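Local coordinates for Thiol:disulfide interchange protein (Klebsiella pneumoniae, PDB 6DXN) that probably acts as a periplasmic thiol-disulfide oxidoreductase of the DsbA subfamily, a thioredoxin relative that exchanges disulfide bonds with exported proteins, at residues Lys92-Gly97 with Val111-Gln116; Thr47-Arg52 with Asn182-Leu187; Gln21-Val26 with Glu145-His150; Lys4-Gly9 with Ala166-Asp171. All blocks are in the same frame, centred on the assembly; numbering follows the deposited sequence.

Contact 1 of 4, residues Lys92-Gly97 with Val111-Gln116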
loop_
_atom_site.group_PDB
_atom_site.type_symbol
_atom_site.label_atom_id
_atom_site.label_comp_id
_atom_site.label_asym_id
_atom_site.label_seq_id
_atom_site.Cartn_x
_atom_site.Cartn_y
_atom_site.Cartn_z
ATOM N N LYS A 92 -4.495 -6.950 -8.123
ATOM C CA LYS A 92 -4.707 -6.475 -9.517
ATOM C C LYS A 92 -6.185 -6.535 -9.920
ATOM O O LYS A 92 -6.635 -5.711 -10.724
ATOM C CB LYS A 92 -3.855 -7.282 -10.505
ATOM C CG LYS A 92 -2.350 -7.094 -10.366
ATOM C CD LYS A 92 -1.528 -7.920 -11.347
ATOM C CE LYS A 92 -0.033 -7.876 -11.084
ATOM N NZ LYS A 92 0.509 -6.495 -11.128
ATOM N N LEU A 93 -6.925 -7.494 -9.358
ATOM C CA LEU A 93 -8.342 -7.711 -9.675
ATOM C C LEU A 93 -9.223 -6.602 -9.079
ATOM O O LEU A 93 -10.283 -6.286 -9.655
ATOM C CB LEU A 93 -8.756 -9.093 -9.164
ATOM C CG LEU A 93 -7.936 -10.260 -9.713
ATOM C CD1 LEU A 93 -8.308 -11.556 -9.012
ATOM C CD2 LEU A 93 -8.107 -10.397 -11.220
ATOM N N LEU A 94 -8.794 -6.016 -7.952
ATOM C CA LEU A 94 -9.559 -4.924 -7.321
ATOM C C LEU A 94 -9.303 -3.619 -8.083
ATOM O O LEU A 94 -10.227 -2.834 -8.270
ATOM C CB LEU A 94 -9.204 -4.805 -5.835
ATOM C CG LEU A 94 -9.746 -5.917 -4.937
ATOM C CD1 LEU A 94 -9.093 -5.888 -3.568
ATOM C CD2 LEU A 94 -11.260 -5.822 -4.806
ATOM N N PHE A 95 -8.044 -3.393 -8.497
ATOM C CA PHE A 95 -7.701 -2.228 -9.279
ATOM C C PHE A 95 -8.454 -2.277 -10.616
ATOM O O PHE A 95 -8.983 -1.268 -11.064
ATOM C CB PHE A 95 -6.200 -2.133 -9.560
ATOM C CG PHE A 95 -5.351 -1.580 -8.440
ATOM C CD1 PHE A 95 -5.418 -0.237 -8.106
ATOM C CD2 PHE A 95 -4.434 -2.380 -7.778
ATOM C CE1 PHE A 95 -4.618 0.289 -7.101
ATOM C CE2 PHE A 95 -3.629 -1.852 -6.781
ATOM C CZ PHE A 95 -3.733 -0.525 -6.435
ATOM N N GLU A 96 -8.466 -3.453 -11.251
ATOM C CA GLU A 96 -9.183 -3.620 -12.524
ATOM C C GLU A 96 -10.685 -3.398 -12.278
ATOM O O GLU A 96 -11.320 -2.606 -12.972
ATOM C CB GLU A 96 -8.901 -4.992 -13.141
ATOM C CG GLU A 96 -7.465 -5.172 -13.617
ATOM C CD GLU A 96 -7.145 -6.531 -14.213
ATOM O OE1 GLU A 96 -8.099 -7.315 -14.466
ATOM O OE2 GLU A 96 -5.940 -6.808 -14.435
ATOM N N GLY A 97 -11.225 -4.068 -11.253
ATOM C CA GLY A 97 -12.665 -3.976 -10.913
ATOM C C GLY A 97 -13.128 -2.549 -10.638
ATOM O O GLY A 97 -14.333 -2.246 -10.719
ATOM N N VAL A 111 -16.862 -9.176 -2.983
ATOM C CA VAL A 111 -16.925 -10.574 -2.581
ATOM C C VAL A 111 -16.845 -11.466 -3.825
ATOM O O VAL A 111 -16.231 -12.529 -3.775
ATOM C CB VAL A 111 -18.190 -10.875 -1.749
ATOM C CG1 VAL A 111 -18.439 -12.369 -1.611
ATOM C CG2 VAL A 111 -18.141 -10.215 -0.384
ATOM N N LYS A 112 -17.447 -11.008 -4.934
ATOM C CA LYS A 112 -17.439 -11.786 -6.181
ATOM C C LYS A 112 -15.999 -12.012 -6.658
ATOM O O LYS A 112 -15.716 -13.041 -7.231
ATOM C CB LYS A 112 -18.307 -11.146 -7.271
ATOM C CG LYS A 112 -19.805 -11.171 -6.986
ATOM C CD LYS A 112 -20.680 -10.910 -8.198
ATOM C CE LYS A 112 -20.350 -9.620 -8.921
ATOM N NZ LYS A 112 -21.269 -9.386 -10.058
ATOM N N VAL A 113 -15.092 -11.065 -6.400
ATOM C CA VAL A 113 -13.681 -11.237 -6.811
ATOM C C VAL A 113 -13.095 -12.457 -6.079
ATOM O O VAL A 113 -12.428 -13.313 -6.687
ATOM C CB VAL A 113 -12.845 -9.965 -6.546
ATOM C CG1 VAL A 113 -11.377 -10.173 -6.893
ATOM C CG2 VAL A 113 -13.391 -8.753 -7.289
ATOM N N PHE A 114 -13.370 -12.538 -4.774
ATOM C CA PHE A 114 -12.866 -13.606 -3.896
ATOM C C PHE A 114 -13.445 -14.971 -4.297
ATOM O O PHE A 114 -12.768 -16.001 -4.175
ATOM C CB PHE A 114 -13.166 -13.248 -2.438
ATOM C CG PHE A 114 -12.332 -12.119 -1.883
ATOM C CD1 PHE A 114 -12.455 -10.828 -2.376
ATOM C CD2 PHE A 114 -11.437 -12.345 -0.846
ATOM C CE1 PHE A 114 -11.692 -9.794 -1.857
ATOM C CE2 PHE A 114 -10.675 -11.310 -0.330
ATOM C CZ PHE A 114 -10.803 -10.037 -0.838
ATOM N N ASN A 115 -14.691 -14.968 -4.780
ATOM C CA ASN A 115 -15.382 -16.188 -5.220
ATOM C C ASN A 115 -14.631 -16.828 -6.393
ATOM O O ASN A 115 -14.516 -18.052 -6.463
ATOM C CB ASN A 115 -16.818 -15.906 -5.673
ATOM C CG ASN A 115 -17.765 -15.478 -4.571
ATOM O OD1 ASN A 115 -18.753 -14.804 -4.843
ATOM N ND2 ASN A 115 -17.498 -15.883 -3.337
ATOM N N GLN A 116 -14.130 -15.979 -7.298
ATOM C CA GLN A 116 -13.398 -16.397 -8.500
ATOM C C GLN A 116 -12.046 -17.019 -8.126
ATOM O O GLN A 116 -11.433 -17.700 -8.953
ATOM C CB GLN A 116 -13.192 -15.183 -9.407
ATOM C CG GLN A 116 -14.490 -14.470 -9.752
ATOM C CD GLN A 116 -14.256 -13.071 -10.265
ATOM O OE1 GLN A 116 -13.168 -12.729 -10.726
ATOM N NE2 GLN A 116 -15.282 -12.241 -10.174
#
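L93 and L94 of helix 87-99 pack against V113 of helix 107-115 in a small, largely buried apolar contact inside the all-helical part of the molecule. The two segments bury 172 Å² between them, and no hydrogen bond passes across. The backbones come nearest at L93 and V113, whose CA atoms are 7.0 Å apart, and the nearest side-chain pair is L93 CB against V113 CG1 at 3.6 Å. The same CG1 also meets the isobutyl end of L93, with L93 CD1 at 4.0 Å, so one methyl rests along the side of the leucine while the two side chains run at a slant to each other. V113 divides its branches between two neighbours: with CG1 anti to the backbone N (chi1 177°), CG2 is turned toward L94, and L94 CD2 lies 4.4 Å from it in a looser touch. This is a worked example of how the DsbA family elaborates thioredoxin: a block of helices is inserted between strands 60-63 and 154-157, and here two of its helices meet through aliphatic side chains. I104, in the loop joining the two helices, touches both L94 and V113, and shares backbone hydrogen bonding with G97. L94 continues inward to L74 of helix 71-83 and to F31. On another flank of helix 87-99, F95 reaches C36 and Y37 of helix 34-41, which carries part of the CxxC pair, C33 and C36, predicted to be redox-active and present here as free thiols. F114, the neighbour of V113, sets its ring edge-to-face with Y124.

Contact 2 of 4, residues Thr47-Arg52 with Asn182-Leu187; sequences TAIRKR and NLVLFL
R52 reaches across to N182 with the two terminal nitrogens of its guanidinium group converging on a single amide oxygen. N182 OD1 sits at the edge of the guanidinium, near its plane, while the amide itself is turned almost perpendicular, the two planes being 82° apart. R52 NH1 to N182 OD1 is a weak, bent hydrogen bond of 2.9 Å; the companion bond from R52 NH2 to the same OD1 is modelled at 2.5 Å, so short that its exact length is doubtful. The arginine gets there by folding back, with bends at chi2 (-76°) and chi3.

Apolar contacts accompany this arginine-amide pair. L185 runs crosswise to R52: its CD1 lies 3.9 Å from R52 CB and also approaches the guanidinium obliquely, while its CD2 is 3.8 Å from the backbone O of R52. I49 CD1 meets V184 CG2 at 4.1 Å, the two side chains crossing at about a right angle; this pair is buried, whereas R52 is partly exposed.

The axes of segments 47-52 and 182-187 approach to 9.8 Å, 45° apart in direction. Helices 45-52 and 173-188 lie together on one face of the thioredoxin-like sheet, where I49 and V184 both reach L25 of strand 25-29; V184 also packs on I163 of strand 161-163, and R52 extends along helix 173-188 to E178 and A181.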
loop_
_atom_site.group_PDB
_atom_site.type_symbol
_atom_site.label_atom_id
_atom_site.label_comp_id
_atom_site.label_asym_id
_atom_site.label_seq_id
_atom_site.Cartn_x
_atom_site.Cartn_y
_atom_site.Cartn_z
ATOM N N THR A 47 7.178 -3.972 -6.865
ATOM C CA THR A 47 8.083 -5.144 -7.048
ATOM C C THR A 47 9.547 -4.695 -6.902
ATOM O O THR A 47 10.370 -5.378 -6.264
ATOM C CB THR A 47 7.830 -5.844 -8.390
ATOM O OG1 THR A 47 6.493 -6.343 -8.379
ATOM C CG2 THR A 47 8.773 -6.998 -8.659
ATOM N N ALA A 48 9.863 -3.536 -7.485
ATOM C CA ALA A 48 11.228 -2.987 -7.440
ATOM C C ALA A 48 11.705 -2.889 -5.982
ATOM O O ALA A 48 12.786 -3.389 -5.615
ATOM C CB ALA A 48 11.258 -1.647 -8.138
ATOM N N ILE A 49 10.884 -2.254 -5.146
ATOM C CA ILE A 49 11.177 -2.086 -3.723
ATOM C C ILE A 49 11.357 -3.456 -3.041
ATOM O O ILE A 49 12.353 -3.662 -2.326
ATOM C CB ILE A 49 10.074 -1.237 -3.052
ATOM C CG1 ILE A 49 10.073 0.198 -3.588
ATOM C CG2 ILE A 49 10.210 -1.255 -1.532
ATOM C CD1 ILE A 49 8.891 1.031 -3.144
ATOM N N ARG A 50 10.418 -4.390 -3.266
ATOM C CA ARG A 50 10.447 -5.722 -2.578
ATOM C C ARG A 50 11.694 -6.525 -2.949
ATOM O O ARG A 50 12.291 -7.191 -2.103
ATOM C CB ARG A 50 9.252 -6.600 -2.946
ATOM C CG ARG A 50 7.924 -6.125 -2.384
ATOM C CD ARG A 50 6.878 -7.192 -2.627
ATOM N NE ARG A 50 5.560 -6.701 -2.320
ATOM C CZ ARG A 50 4.717 -6.192 -3.214
ATOM N NH1 ARG A 50 5.050 -6.134 -4.493
ATOM N NH2 ARG A 50 3.548 -5.740 -2.818
ATOM N N LYS A 51 12.040 -6.464 -4.233
ATOM C CA LYS A 51 13.180 -7.161 -4.803
ATOM C C LYS A 51 14.479 -6.764 -4.086
ATOM O O LYS A 51 15.431 -7.544 -4.066
ATOM C CB LYS A 51 13.242 -6.803 -6.291
ATOM C CG LYS A 51 14.332 -7.471 -7.116
ATOM C CD LYS A 51 14.243 -7.095 -8.586
ATOM C CE LYS A 51 12.886 -7.409 -9.180
ATOM N NZ LYS A 51 12.824 -7.079 -10.623
ATOM N N ARG A 52 14.482 -5.575 -3.466
ATOM C CA ARG A 52 15.697 -5.005 -2.827
ATOM C C ARG A 52 15.661 -5.055 -1.293
ATOM O O ARG A 52 16.660 -4.698 -0.654
ATOM C CB ARG A 52 15.826 -3.536 -3.241
ATOM C CG ARG A 52 15.861 -3.308 -4.744
ATOM C CD ARG A 52 17.183 -3.668 -5.390
ATOM N NE ARG A 52 18.250 -2.781 -4.943
ATOM C CZ ARG A 52 18.427 -1.542 -5.388
ATOM N NH1 ARG A 52 17.577 -1.021 -6.257
ATOM N NH2 ARG A 52 19.448 -0.822 -4.960
ATOM N N ASN A 182 15.937 2.597 -4.441
ATOM C CA ASN A 182 17.230 3.098 -3.952
ATOM C C ASN A 182 16.989 4.089 -2.805
ATOM O O ASN A 182 17.612 3.967 -1.747
ATOM C CB ASN A 182 18.066 3.702 -5.082
ATOM C CG ASN A 182 18.695 2.659 -5.983
ATOM O OD1 ASN A 182 18.848 1.501 -5.597
ATOM N ND2 ASN A 182 19.092 3.066 -7.173
ATOM N N LEU A 183 16.070 5.044 -3.017
ATOM C CA LEU A 183 15.716 6.045 -1.995
ATOM C C LEU A 183 15.166 5.347 -0.744
ATOM O O LEU A 183 15.548 5.701 0.379
ATOM C CB LEU A 183 14.692 7.039 -2.554
ATOM C CG LEU A 183 14.104 8.023 -1.540
ATOM C CD1 LEU A 183 15.190 8.843 -0.862
ATOM C CD2 LEU A 183 13.096 8.946 -2.199
ATOM N N VAL A 184 14.261 4.376 -0.933
ATOM C CA VAL A 184 13.702 3.640 0.210
ATOM C C VAL A 184 14.858 3.061 1.041
ATOM O O VAL A 184 14.907 3.233 2.263
ATOM C CB VAL A 184 12.701 2.548 -0.226
ATOM C CG1 VAL A 184 12.512 1.466 0.835
ATOM C CG2 VAL A 184 11.355 3.141 -0.599
ATOM N N LEU A 185 15.795 2.389 0.366
ATOM C CA LEU A 185 16.918 1.763 1.067
ATOM C C LEU A 185 17.749 2.818 1.809
ATOM O O LEU A 185 18.129 2.599 2.956
ATOM C CB LEU A 185 17.774 0.982 0.067
ATOM C CG LEU A 185 17.199 -0.360 -0.376
ATOM C CD1 LEU A 185 18.157 -1.060 -1.325
ATOM C CD2 LEU A 185 16.904 -1.244 0.824
ATOM N N PHE A 186 18.006 3.943 1.136
ATOM C CA PHE A 186 18.764 5.072 1.686
ATOM C C PHE A 186 18.111 5.548 2.988
ATOM O O PHE A 186 18.795 5.979 3.913
ATOM C CB PHE A 186 18.841 6.221 0.674
ATOM C CG PHE A 186 19.444 7.502 1.200
ATOM C CD1 PHE A 186 18.662 8.436 1.862
ATOM C CD2 PHE A 186 20.793 7.779 1.029
ATOM C CE1 PHE A 186 19.215 9.609 2.353
ATOM C CE2 PHE A 186 21.344 8.959 1.506
ATOM C CZ PHE A 186 20.555 9.870 2.169
ATOM N N LEU A 187 16.782 5.433 3.064
ATOM C CA LEU A 187 16.066 5.884 4.251
ATOM C C LEU A 187 16.082 4.814 5.349
ATOM O O LEU A 187 16.154 5.161 6.520
ATOM C CB LEU A 187 14.639 6.284 3.867
ATOM C CG LEU A 187 14.532 7.586 3.073
ATOM C CD1 LEU A 187 13.091 7.862 2.675
ATOM C CD2 LEU A 187 15.104 8.757 3.865
#

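Contact 3 of 4, residues Gln21-Val26 with Glu145-His150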
loop_
_atom_site.group_PDB
_atom_site.type_symbol
_atom_site.label_atom_id
_atom_site.label_comp_id
_atom_site.label_asym_id
_atom_site.label_seq_id
_atom_site.Cartn_x
_atom_site.Cartn_y
_atom_site.Cartn_z
ATOM N N GLN A 21 5.081 1.997 17.539
ATOM C CA GLN A 21 5.735 1.015 16.666
ATOM C C GLN A 21 5.220 1.161 15.236
ATOM O O GLN A 21 4.364 0.400 14.794
ATOM C CB GLN A 21 5.508 -0.401 17.205
ATOM C CG GLN A 21 6.057 -0.610 18.612
ATOM C CD GLN A 21 7.554 -0.434 18.697
ATOM O OE1 GLN A 21 8.296 -0.766 17.774
ATOM N NE2 GLN A 21 8.017 0.070 19.831
ATOM N N PRO A 22 5.743 2.136 14.462
ATOM C CA PRO A 22 5.307 2.336 13.083
ATOM C C PRO A 22 5.901 1.282 12.157
ATOM O O PRO A 22 7.001 0.793 12.396
ATOM C CB PRO A 22 5.877 3.720 12.738
ATOM C CG PRO A 22 7.132 3.810 13.576
ATOM C CD PRO A 22 6.800 3.079 14.860
ATOM N N PRO A 23 5.201 0.891 11.071
ATOM C CA PRO A 23 5.763 -0.070 10.130
ATOM C C PRO A 23 7.123 0.431 9.659
ATOM O O PRO A 23 7.337 1.635 9.512
ATOM C CB PRO A 23 4.752 -0.108 8.976
ATOM C CG PRO A 23 3.457 0.372 9.594
ATOM C CD PRO A 23 3.853 1.331 10.695
ATOM N N PRO A 24 8.121 -0.455 9.495
ATOM C CA PRO A 24 9.413 -0.027 8.970
ATOM C C PRO A 24 9.241 0.589 7.572
ATOM O O PRO A 24 9.998 1.488 7.178
ATOM C CB PRO A 24 10.225 -1.327 8.900
ATOM C CG PRO A 24 9.560 -2.258 9.889
ATOM C CD PRO A 24 8.098 -1.872 9.888
ATOM N N LEU A 25 8.244 0.084 6.836
ATOM C CA LEU A 25 7.972 0.547 5.485
ATOM C C LEU A 25 6.490 0.328 5.162
ATOM O O LEU A 25 5.988 -0.808 5.198
ATOM C CB LEU A 25 8.865 -0.221 4.506
ATOM C CG LEU A 25 8.705 0.161 3.034
ATOM C CD1 LEU A 25 9.176 1.587 2.795
ATOM C CD2 LEU A 25 9.456 -0.811 2.136
ATOM N N VAL A 26 5.801 1.428 4.849
ATOM C CA VAL A 26 4.388 1.359 4.542
ATOM C C VAL A 26 4.092 2.311 3.374
ATOM O O VAL A 26 4.662 3.413 3.282
ATOM C CB VAL A 26 3.521 1.650 5.787
ATOM C CG1 VAL A 26 3.737 3.051 6.340
ATOM C CG2 VAL A 26 2.038 1.418 5.519
ATOM N N GLU A 145 -4.611 8.267 10.134
ATOM C CA GLU A 145 -4.827 9.429 10.996
ATOM C C GLU A 145 -3.499 9.841 11.661
ATOM O O GLU A 145 -3.012 10.952 11.442
ATOM C CB GLU A 145 -5.954 9.126 11.992
ATOM C CG GLU A 145 -6.233 10.238 12.988
ATOM C CD GLU A 145 -5.417 10.197 14.269
ATOM O OE1 GLU A 145 -5.353 9.115 14.899
ATOM O OE2 GLU A 145 -4.845 11.238 14.635
ATOM N N LYS A 146 -2.893 8.934 12.432
ATOM C CA LYS A 146 -1.653 9.262 13.183
ATOM C C LYS A 146 -0.547 9.788 12.254
ATOM O O LYS A 146 0.074 10.811 12.556
ATOM C CB LYS A 146 -1.180 8.052 13.995
ATOM C CG LYS A 146 -2.106 7.628 15.130
ATOM C CD LYS A 146 -2.360 8.718 16.154
ATOM C CE LYS A 146 -3.143 8.236 17.358
ATOM N NZ LYS A 146 -4.461 7.676 16.969
HETATM N N MSE A 147 -0.315 9.108 11.123
HETATM C CA MSE A 147 0.737 9.524 10.180
HETATM C C MSE A 147 0.376 10.759 9.360
HETATM O O MSE A 147 1.238 11.319 8.682
HETATM C CB MSE A 147 1.128 8.341 9.304
HETATM C CG MSE A 147 1.585 7.181 10.189
HETATM SE SE MSE A 147 3.065 6.187 9.357
HETATM C CE MSE A 147 2.441 4.387 9.802
ATOM N N LYS A 148 -0.900 11.171 9.426
ATOM C CA LYS A 148 -1.404 12.385 8.765
ATOM C C LYS A 148 -1.273 12.257 7.240
ATOM O O LYS A 148 -0.784 13.165 6.572
ATOM C CB LYS A 148 -0.657 13.611 9.309
ATOM C CG LYS A 148 -0.682 13.749 10.828
ATOM C CD LYS A 148 0.229 14.831 11.391
ATOM C CE LYS A 148 -0.175 16.237 10.998
ATOM N NZ LYS A 148 0.683 17.258 11.651
ATOM N N VAL A 149 -1.733 11.124 6.701
ATOM C CA VAL A 149 -1.667 10.860 5.264
ATOM C C VAL A 149 -2.608 11.836 4.541
ATOM O O VAL A 149 -3.711 12.087 5.004
ATOM C CB VAL A 149 -2.015 9.389 4.969
ATOM C CG1 VAL A 149 -1.892 9.058 3.491
ATOM C CG2 VAL A 149 -1.155 8.444 5.797
ATOM N N HIS A 150 -2.163 12.362 3.392
ATOM C CA HIS A 150 -2.943 13.356 2.634
ATOM C C HIS A 150 -2.938 13.058 1.129
ATOM O O HIS A 150 -3.459 13.857 0.341
ATOM C CB HIS A 150 -2.391 14.763 2.915
ATOM C CG HIS A 150 -0.936 14.907 2.610
ATOM N ND1 HIS A 150 0.042 14.658 3.551
ATOM C CD2 HIS A 150 -0.288 15.262 1.477
ATOM C CE1 HIS A 150 1.229 14.858 3.016
ATOM N NE2 HIS A 150 1.055 15.229 1.742
#
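Just after helix 131-146 the backbone turns at K148 with positive phi (63°), closing a Schellman motif in which K148 N bonds to E145 O at 2.9 Å; M147, the residue before it, points toward P23 and V26. M147 is modelled as selenomethionine, and its terminal CE makes the close contacts. That methyl presses on the P23 ring at CD, 3.5 Å away and closer than two carbons normally pack. It also meets V26 CG1 at 3.9 Å, the V26 and M147 side chains coming tip to tip. Bends at chi2 and chi3 (-144° and -138°, neither at a usual staggered value) bring CE up against P23 CD. V26 belongs to strand 25-29, an inner strand of the thioredoxin-like sheet, flanked by 154-157 and 60-63. Helix 131-146 carries the chain back from the helical insert, so the contact seats the end of that return helix on the sheet. M147 packs on F28 of the same strand as well, and P23 and V26 both touch Y62 of strand 60-63. V26 CG1 stands between its own backbone N and carbonyl carbon, and from there it meets CE.

Contact 4 of 4, residues Lys4-Gly9 with Ala166-Asp171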
loop_
_atom_site.group_PDB
_atom_site.type_symbol
_atom_site.label_atom_id
_atom_site.label_comp_id
_atom_site.label_asym_id
_atom_site.label_seq_id
_atom_site.Cartn_x
_atom_site.Cartn_y
_atom_site.Cartn_z
ATOM N N LYS A 4 23.456 7.609 -4.893
ATOM C CA LYS A 4 23.003 8.993 -4.794
ATOM C C LYS A 4 22.829 9.401 -3.328
ATOM O O LYS A 4 22.436 8.593 -2.487
ATOM C CB LYS A 4 21.685 9.164 -5.552
ATOM C CG LYS A 4 21.730 8.722 -7.005
ATOM C CD LYS A 4 20.409 8.864 -7.710
ATOM C CE LYS A 4 20.472 8.432 -9.158
ATOM N NZ LYS A 4 19.177 8.655 -9.844
ATOM N N ASP A 5 23.102 10.682 -3.063
ATOM C CA ASP A 5 22.991 11.288 -1.744
ATOM C C ASP A 5 21.652 12.033 -1.645
ATOM O O ASP A 5 21.620 13.273 -1.670
ATOM C CB ASP A 5 24.173 12.229 -1.492
ATOM C CG ASP A 5 24.223 12.801 -0.086
ATOM O OD1 ASP A 5 23.617 12.194 0.826
ATOM O OD2 ASP A 5 24.862 13.854 0.086
ATOM N N TYR A 6 20.556 11.265 -1.538
ATOM C CA TYR A 6 19.191 11.825 -1.437
ATOM C C TYR A 6 19.136 12.885 -0.331
ATOM O O TYR A 6 19.570 12.652 0.808
ATOM C CB TYR A 6 18.167 10.704 -1.248
ATOM C CG TYR A 6 18.189 9.693 -2.365
ATOM C CD1 TYR A 6 17.644 9.990 -3.602
ATOM C CD2 TYR A 6 18.769 8.446 -2.194
ATOM C CE1 TYR A 6 17.661 9.071 -4.637
ATOM C CE2 TYR A 6 18.801 7.516 -3.220
ATOM C CZ TYR A 6 18.248 7.832 -4.447
ATOM O OH TYR A 6 18.270 6.928 -5.460
ATOM N N GLN A 7 18.563 14.041 -0.689
ATOM C CA GLN A 7 18.528 15.219 0.160
ATOM C C GLN A 7 17.155 15.428 0.804
ATOM O O GLN A 7 16.117 15.290 0.145
ATOM C CB GLN A 7 18.884 16.433 -0.701
ATOM C CG GLN A 7 20.296 16.378 -1.272
ATOM C CD GLN A 7 21.336 16.632 -0.210
ATOM O OE1 GLN A 7 21.304 17.653 0.476
ATOM N NE2 GLN A 7 22.286 15.716 -0.090
ATOM N N ALA A 8 17.174 15.749 2.108
ATOM C CA ALA A 8 15.963 16.092 2.833
ATOM C C ALA A 8 15.413 17.385 2.221
ATOM O O ALA A 8 16.179 18.298 1.911
ATOM C CB ALA A 8 16.250 16.265 4.301
ATOM N N GLY A 9 14.090 17.443 2.057
ATOM C CA GLY A 9 13.409 18.585 1.463
ATOM C C GLY A 9 13.088 18.329 0.001
ATOM O O GLY A 9 11.962 18.559 -0.444
ATOM N N ALA A 166 7.540 12.764 -6.705
ATOM C CA ALA A 166 7.850 13.531 -7.923
ATOM C C ALA A 166 9.341 13.885 -8.035
ATOM O O ALA A 166 9.804 14.259 -9.111
ATOM C CB ALA A 166 7.002 14.782 -7.950
ATOM N N SER A 167 10.096 13.717 -6.945
ATOM C CA SER A 167 11.511 14.141 -6.918
ATOM C C SER A 167 12.454 13.201 -7.687
ATOM O O SER A 167 13.558 13.630 -8.078
ATOM C CB SER A 167 11.986 14.283 -5.488
ATOM O OG SER A 167 12.216 13.010 -4.871
ATOM N N LEU A 168 12.034 11.952 -7.909
ATOM C CA LEU A 168 12.894 10.893 -8.497
ATOM C C LEU A 168 13.092 11.033 -10.019
ATOM O O LEU A 168 12.449 11.833 -10.683
ATOM C CB LEU A 168 12.277 9.536 -8.144
ATOM C CG LEU A 168 12.246 9.191 -6.653
ATOM C CD1 LEU A 168 11.273 8.057 -6.369
ATOM C CD2 LEU A 168 13.636 8.850 -6.137
ATOM N N ALA A 169 14.016 10.202 -10.527
ATOM C CA ALA A 169 14.451 10.108 -11.927
ATOM C C ALA A 169 13.241 10.071 -12.860
ATOM O O ALA A 169 12.353 9.242 -12.689
ATOM C CB ALA A 169 15.309 8.881 -12.106
ATOM N N GLN A 170 13.269 10.933 -13.883
ATOM C CA GLN A 170 12.153 11.115 -14.800
ATOM C C GLN A 170 12.397 10.490 -16.181
ATOM O O GLN A 170 11.486 10.497 -17.001
ATOM C CB GLN A 170 11.880 12.616 -14.906
ATOM C CG GLN A 170 11.448 13.232 -13.585
ATOM C CD GLN A 170 10.093 12.730 -13.152
ATOM O OE1 GLN A 170 9.215 12.490 -13.976
ATOM N NE2 GLN A 170 9.910 12.572 -11.849
ATOM N N ASP A 171 13.594 9.934 -16.418
ATOM C CA ASP A 171 13.944 9.319 -17.723
ATOM C C ASP A 171 12.805 8.416 -18.210
ATOM O O ASP A 171 12.162 8.732 -19.213
ATOM C CB ASP A 171 15.262 8.550 -17.643
ATOM C CG ASP A 171 16.459 9.449 -17.399
ATOM O OD1 ASP A 171 16.589 10.463 -18.117
ATOM O OD2 ASP A 171 17.221 9.156 -16.463
#
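Y6 lays the CE1 corner of its ring against L168, whose CD2 approaches obliquely to 4.3 Å. The touch is loose, and only 80 Å² is buried between segments 4-9 and 166-171, neither of which is regular helix or strand. K4, in the same segment as Y6, sets its CB 3.8 Å above one face of the Y6 ring, offset toward the rim, and from there the side chain runs fully extended, chi2 to chi4 all near 180°, until NZ comes to 4.5 Å from A169 CB. Both loops share a partner outside the two segments: D179 of helix 173-188 receives K4 NZ in a salt bridge and the Y6 hydroxyl in a hydrogen bond through OD1, while its OD2 takes the backbone N of A169.

Each loop also has a side-chain-to-backbone bond of its own. Q7 NE2 gives a hydrogen bond to D5 O at 3.0 Å, with the acceptor close to the amide plane, and Q170 NE2 gives a more bent one to L168 O at 2.9 Å.

In the fold, the N-terminal arm before strand 12-14 here lies beside the loop between strand 161-163 and helix 173-188. Y6 packs on that helix through N182 and L183 and meets F186 edge-to-face, while L168 touches Y176 of the same helix; N11, near strand 12-14, links the arm to S167.

Contacts 1 and 3 are buried and join their segments through apolar side chains, with no hydrogen bond across, whereas contacts 2 and 4 are partly buried and mix apolar touches with polar groups near the rim. Contact 1 lies within the helical insert, about 27 Å between centres from contact 3, where the chain re-enters the thioredoxin-like core. Contact 2 touches both contact 3 and contact 4: it packs on the strand that takes part in contact 3, and it shares with contact 4 a dependence on helix 173-188. Polar bonds span the segments directly in contact 2; in contact 4 they run through intervening residues, D179 and N11.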